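PDB 6J32: Kcn28 from Kitasatospora, which is a protein of the GT-B structural class, its C-terminal domain related to the erythromycin biosynthesis protein CIII family. Local coordinates for residues Pro104-Tyr109 against Gly124-Gln129; Gly90-Leu95 against Ala116-Met121. All coordinates share one frame; numbering follows the deposited sequence.

Contact 1: Pro104-Tyr109 against Gly124-Gln129; sequences PDVFLY and GIPSIQ
Strands 106-110 and 127-131, with helix 115-122 between them, form a right-handed beta-alpha-beta crossover in the N-terminal Rossmann-like domain of this GT-B fold, and F107, L108 and Y109 pair in parallel with S127, I128 and Q129. Three backbone bonds join the strands: F107 N to P126 O (3.0 Å), I128 N to F107 O (2.8 Å) and Y109 N to I128 O (3.0 Å). The bond from F107 N lies in the plane of the P126 carbonyl, whereas Y109 N is tilted 16° from that of I128. Before the strands proper, I125 turns its branches onto the incoming loop: CD1 comes within 3.2 Å of P104 O, and CG2 packs against D105 O. On the side of the sheet carrying L108 and I128, these two side chains lie alongside each other and point the same way, L108 CD2 meeting I128 CB at 3.8 Å. The other side carries F107, Y109, S127 and Q129. There the Y109 ring reaches across to the second strand because CG stands between its own backbone N and carbonyl carbon (chi1 64°). Q129 CA sits over the centre of one ring face, a CH-pi contact 3.8 Å from the centroid, while S127 OG is at the ring edge, 3.7 Å from CE1. The Q129 chain runs on, extended beyond CG, and its OE1 is hydrogen-bonded to S188 OG. Strand 9-13 flanks 106-110 on the side away from 127-131, bonding to the backbone of V106 and L108; helix 115-122 covers the sheet side of F107 and Y109, and I393 of helix 385-394 packs on L108 and I128.

Contact 2: Gly90-Leu95 against Ala116-Met121; sequences GMLPQL and ARVLAM
The segment axes of helices 77-99 and 115-122 approach to 9.6 Å, with 47° between their N-to-C directions, and L92 and L95 on one meet A116, V118 and L119 on the other. The nearest CA atoms, those of L92 and A116, are 6.9 Å apart. A kink at P93, whose N has no bond to the preceding turn, falls between the two leucines; L95 N is again bonded to M91 O. L92 works with both methyls. Its CG is anti to the backbone N (chi1 174°), which carries the branch out toward the other helix, where CD1 meets L119 CD1 methyl to methyl at 3.6 Å and CD2 reaches V118 CG1 at 4.1 Å. The L92 and V118 side chains cross at about a right angle. L119 divides its two methyls between the leucines: while CD1 faces L92, CD2 lies against L95 CB at 3.7 Å and also against the L95 carbonyl group. L95 in turn sends CD1 to the backbone of A116, 3.9 Å from its N, and to the A116 methyl, where the small side chain leaves the branch close to the helix backbone. S171 touches both L92 and V118, and F107 of strand 106-110 packs on L119. All five residues that touch across this interface are buried, and their side chains are aliphatic. The helices are therefore joined by van der Waals contact and burial of apolar surface, without direction-dependent polar bonds between them.

Overall arrangement
Both contacts are buried and share helix 115-122 as their connecting element: it is the crossover between the two strands of contact 1 and one of the two helices of contact 2. Their centres lie 11 Å apart, and they touch directly, the A116 methyl packing on Y109 CB and the R117 chain on S127 OG and Y109 OH, while I125 N probably bonds A120 O. Contact 1, inside the parallel sheet, is set by backbone hydrogen bonds and strand register; contact 2, one layer out, relies on apolar packing of methyl groups. Of the two, only contact 2 is approached by the second subunit, whose T51 packs on P93 and Q94, which do not face 116-121.

Contact 1: Pro104-Tyr109 against Gly124-Gln129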
# COMPACT_ATOMS: atom_id res chain seq x y z
N PRO B 104 -18.57 18.10 12.10
CA PRO B 104 -19.15 18.86 11.00
C PRO B 104 -20.60 19.24 11.28
O PRO B 104 -21.26 18.71 12.18
CB PRO B 104 -19.06 17.88 9.83
CG PRO B 104 -19.31 16.55 10.48
CD PRO B 104 -18.67 16.64 11.86
N ASP B 105 -21.09 20.19 10.48
CA ASP B 105 -22.49 20.57 10.57
C ASP B 105 -23.40 19.50 9.97
O ASP B 105 -24.52 19.31 10.44
CB ASP B 105 -22.71 21.92 9.89
CG ASP B 105 -21.88 23.02 10.53
OD1 ASP B 105 -22.03 23.25 11.75
OD2 ASP B 105 -21.06 23.64 9.81
N VAL B 106 -22.92 18.80 8.94
CA VAL B 106 -23.69 17.75 8.29
C VAL B 106 -22.73 16.69 7.77
O VAL B 106 -21.58 16.99 7.43
CB VAL B 106 -24.58 18.32 7.15
CG1 VAL B 106 -23.72 19.00 6.08
CG2 VAL B 106 -25.47 17.24 6.53
N PHE B 107 -23.18 15.44 7.75
CA PHE B 107 -22.41 14.33 7.23
C PHE B 107 -23.01 13.89 5.90
O PHE B 107 -24.20 13.53 5.84
CB PHE B 107 -22.39 13.15 8.21
CG PHE B 107 -21.15 13.08 9.06
CD1 PHE B 107 -19.92 12.79 8.49
CD2 PHE B 107 -21.23 13.24 10.43
CE1 PHE B 107 -18.78 12.71 9.27
CE2 PHE B 107 -20.09 13.15 11.22
CZ PHE B 107 -18.87 12.89 10.63
N LEU B 108 -22.20 13.92 4.85
CA LEU B 108 -22.55 13.33 3.56
C LEU B 108 -21.81 12.01 3.45
O LEU B 108 -20.60 11.95 3.69
CB LEU B 108 -22.16 14.24 2.40
CG LEU B 108 -22.66 15.68 2.33
CD1 LEU B 108 -22.16 16.31 1.05
CD2 LEU B 108 -24.18 15.73 2.40
N TYR B 109 -22.52 10.95 3.06
CA TYR B 109 -21.89 9.64 3.01
C TYR B 109 -22.41 8.83 1.83
O TYR B 109 -23.61 8.80 1.56
CB TYR B 109 -22.11 8.87 4.32
CG TYR B 109 -23.55 8.52 4.64
CD1 TYR B 109 -24.38 9.42 5.29
CD2 TYR B 109 -24.08 7.27 4.31
CE1 TYR B 109 -25.69 9.10 5.60
CE2 TYR B 109 -25.38 6.94 4.61
CZ TYR B 109 -26.19 7.86 5.25
OH TYR B 109 -27.50 7.53 5.55
N GLY B 124 -25.86 13.71 17.22
CA GLY B 124 -27.01 14.54 16.90
C GLY B 124 -26.78 15.45 15.71
O GLY B 124 -27.14 16.63 15.75
N ILE B 125 -26.16 14.92 14.66
CA ILE B 125 -25.81 15.70 13.47
C ILE B 125 -26.63 15.18 12.29
O ILE B 125 -26.79 13.96 12.15
CB ILE B 125 -24.30 15.61 13.20
CG1 ILE B 125 -23.52 16.19 14.37
CG2 ILE B 125 -23.93 16.32 11.90
CD1 ILE B 125 -22.02 16.24 14.14
N PRO B 126 -27.17 16.05 11.44
CA PRO B 126 -27.91 15.55 10.27
C PRO B 126 -26.98 14.86 9.29
O PRO B 126 -25.82 15.26 9.10
CB PRO B 126 -28.53 16.81 9.67
CG PRO B 126 -27.68 17.94 10.17
CD PRO B 126 -27.21 17.52 11.53
N SER B 127 -27.48 13.80 8.66
CA SER B 127 -26.72 13.05 7.68
C SER B 127 -27.54 12.89 6.40
O SER B 127 -28.77 12.81 6.44
CB SER B 127 -26.31 11.67 8.21
OG SER B 127 -27.43 10.82 8.33
N ILE B 128 -26.84 12.87 5.27
CA ILE B 128 -27.46 12.71 3.96
C ILE B 128 -26.69 11.63 3.20
O ILE B 128 -25.47 11.72 3.04
CB ILE B 128 -27.46 14.02 3.16
CG1 ILE B 128 -28.22 15.11 3.92
CG2 ILE B 128 -28.08 13.80 1.79
CD1 ILE B 128 -28.19 16.46 3.24
N GLN B 129 -27.41 10.61 2.74
CA GLN B 129 -26.82 9.56 1.94
C GLN B 129 -26.69 10.01 0.48
O GLN B 129 -27.60 10.62 -0.07
CB GLN B 129 -27.67 8.30 2.02
CG GLN B 129 -27.13 7.11 1.28
CD GLN B 129 -28.16 6.01 1.16
OE1 GLN B 129 -29.10 6.11 0.37
NE2 GLN B 129 -28.00 4.95 1.95

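Contact 2: Gly90-Leu95 against Ala116-Met121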
# COMPACT_ATOMS: atom_id res chain seq x y z
N GLY B 90 -14.21 -1.32 10.61
CA GLY B 90 -12.95 -0.61 10.66
C GLY B 90 -13.07 0.88 10.38
O GLY B 90 -12.26 1.67 10.86
N MET B 91 -14.08 1.27 9.59
CA MET B 91 -14.22 2.67 9.19
C MET B 91 -14.67 3.54 10.36
O MET B 91 -14.18 4.66 10.53
CB MET B 91 -15.20 2.78 8.03
CG MET B 91 -15.28 4.17 7.41
SD MET B 91 -16.60 4.28 6.19
CE MET B 91 -16.22 2.90 5.11
N LEU B 92 -15.62 3.05 11.17
CA LEU B 92 -16.23 3.90 12.19
C LEU B 92 -15.24 4.47 13.19
O LEU B 92 -15.26 5.70 13.42
CB LEU B 92 -17.35 3.12 12.89
CG LEU B 92 -18.00 3.81 14.09
CD1 LEU B 92 -18.68 5.09 13.65
CD2 LEU B 92 -18.99 2.87 14.76
N PRO B 93 -14.35 3.69 13.83
CA PRO B 93 -13.40 4.31 14.77
C PRO B 93 -12.46 5.28 14.09
O PRO B 93 -12.04 6.27 14.71
CB PRO B 93 -12.64 3.11 15.36
CG PRO B 93 -12.84 2.00 14.40
CD PRO B 93 -14.19 2.22 13.77
N GLN B 94 -12.09 5.03 12.83
CA GLN B 94 -11.23 5.98 12.13
C GLN B 94 -11.95 7.30 11.88
O GLN B 94 -11.35 8.37 12.02
CB GLN B 94 -10.74 5.38 10.82
CG GLN B 94 -10.07 4.03 10.97
CD GLN B 94 -9.40 3.59 9.70
OE1 GLN B 94 -8.42 4.19 9.26
NE2 GLN B 94 -9.93 2.53 9.07
N LEU B 95 -13.24 7.24 11.52
CA LEU B 95 -14.01 8.46 11.35
C LEU B 95 -14.22 9.18 12.68
O LEU B 95 -14.14 10.41 12.75
CB LEU B 95 -15.36 8.16 10.70
CG LEU B 95 -15.35 7.55 9.30
CD1 LEU B 95 -16.77 7.24 8.85
CD2 LEU B 95 -14.67 8.49 8.31
N ALA B 116 -20.60 6.62 8.75
CA ALA B 116 -20.75 8.05 8.96
C ALA B 116 -22.12 8.40 9.51
O ALA B 116 -22.26 9.35 10.29
CB ALA B 116 -20.49 8.81 7.66
N ARG B 117 -23.16 7.67 9.10
CA ARG B 117 -24.48 7.91 9.66
C ARG B 117 -24.52 7.54 11.14
O ARG B 117 -25.11 8.26 11.95
CB ARG B 117 -25.55 7.13 8.90
CG ARG B 117 -26.94 7.41 9.44
CD ARG B 117 -27.99 6.45 8.93
NE ARG B 117 -29.30 6.82 9.48
CZ ARG B 117 -30.43 6.17 9.23
NH1 ARG B 117 -30.44 5.10 8.44
NH2 ARG B 117 -31.56 6.59 9.78
N VAL B 118 -23.89 6.42 11.50
CA VAL B 118 -23.80 6.04 12.91
C VAL B 118 -23.10 7.13 13.70
O VAL B 118 -23.50 7.45 14.83
CB VAL B 118 -23.07 4.69 13.04
CG1 VAL B 118 -22.79 4.39 14.50
CG2 VAL B 118 -23.88 3.58 12.41
N LEU B 119 -22.05 7.72 13.13
CA LEU B 119 -21.38 8.83 13.80
C LEU B 119 -22.31 10.02 13.96
O LEU B 119 -22.36 10.65 15.03
CB LEU B 119 -20.13 9.22 13.01
CG LEU B 119 -18.90 9.65 13.81
CD1 LEU B 119 -18.51 8.55 14.78
CD2 LEU B 119 -17.76 9.98 12.86
N ALA B 120 -23.09 10.33 12.92
CA ALA B 120 -24.00 11.47 12.98
C ALA B 120 -25.11 11.25 14.00
O ALA B 120 -25.55 12.20 14.65
CB ALA B 120 -24.58 11.74 11.59
N MET B 121 -25.58 10.01 14.14
CA MET B 121 -26.61 9.73 15.14
C MET B 121 -26.07 9.90 16.55
O MET B 121 -26.77 10.42 17.43
CB MET B 121 -27.18 8.32 14.94
CG MET B 121 -28.08 8.20 13.72
SD MET B 121 -28.41 6.49 13.23
CE MET B 121 -29.71 6.06 14.39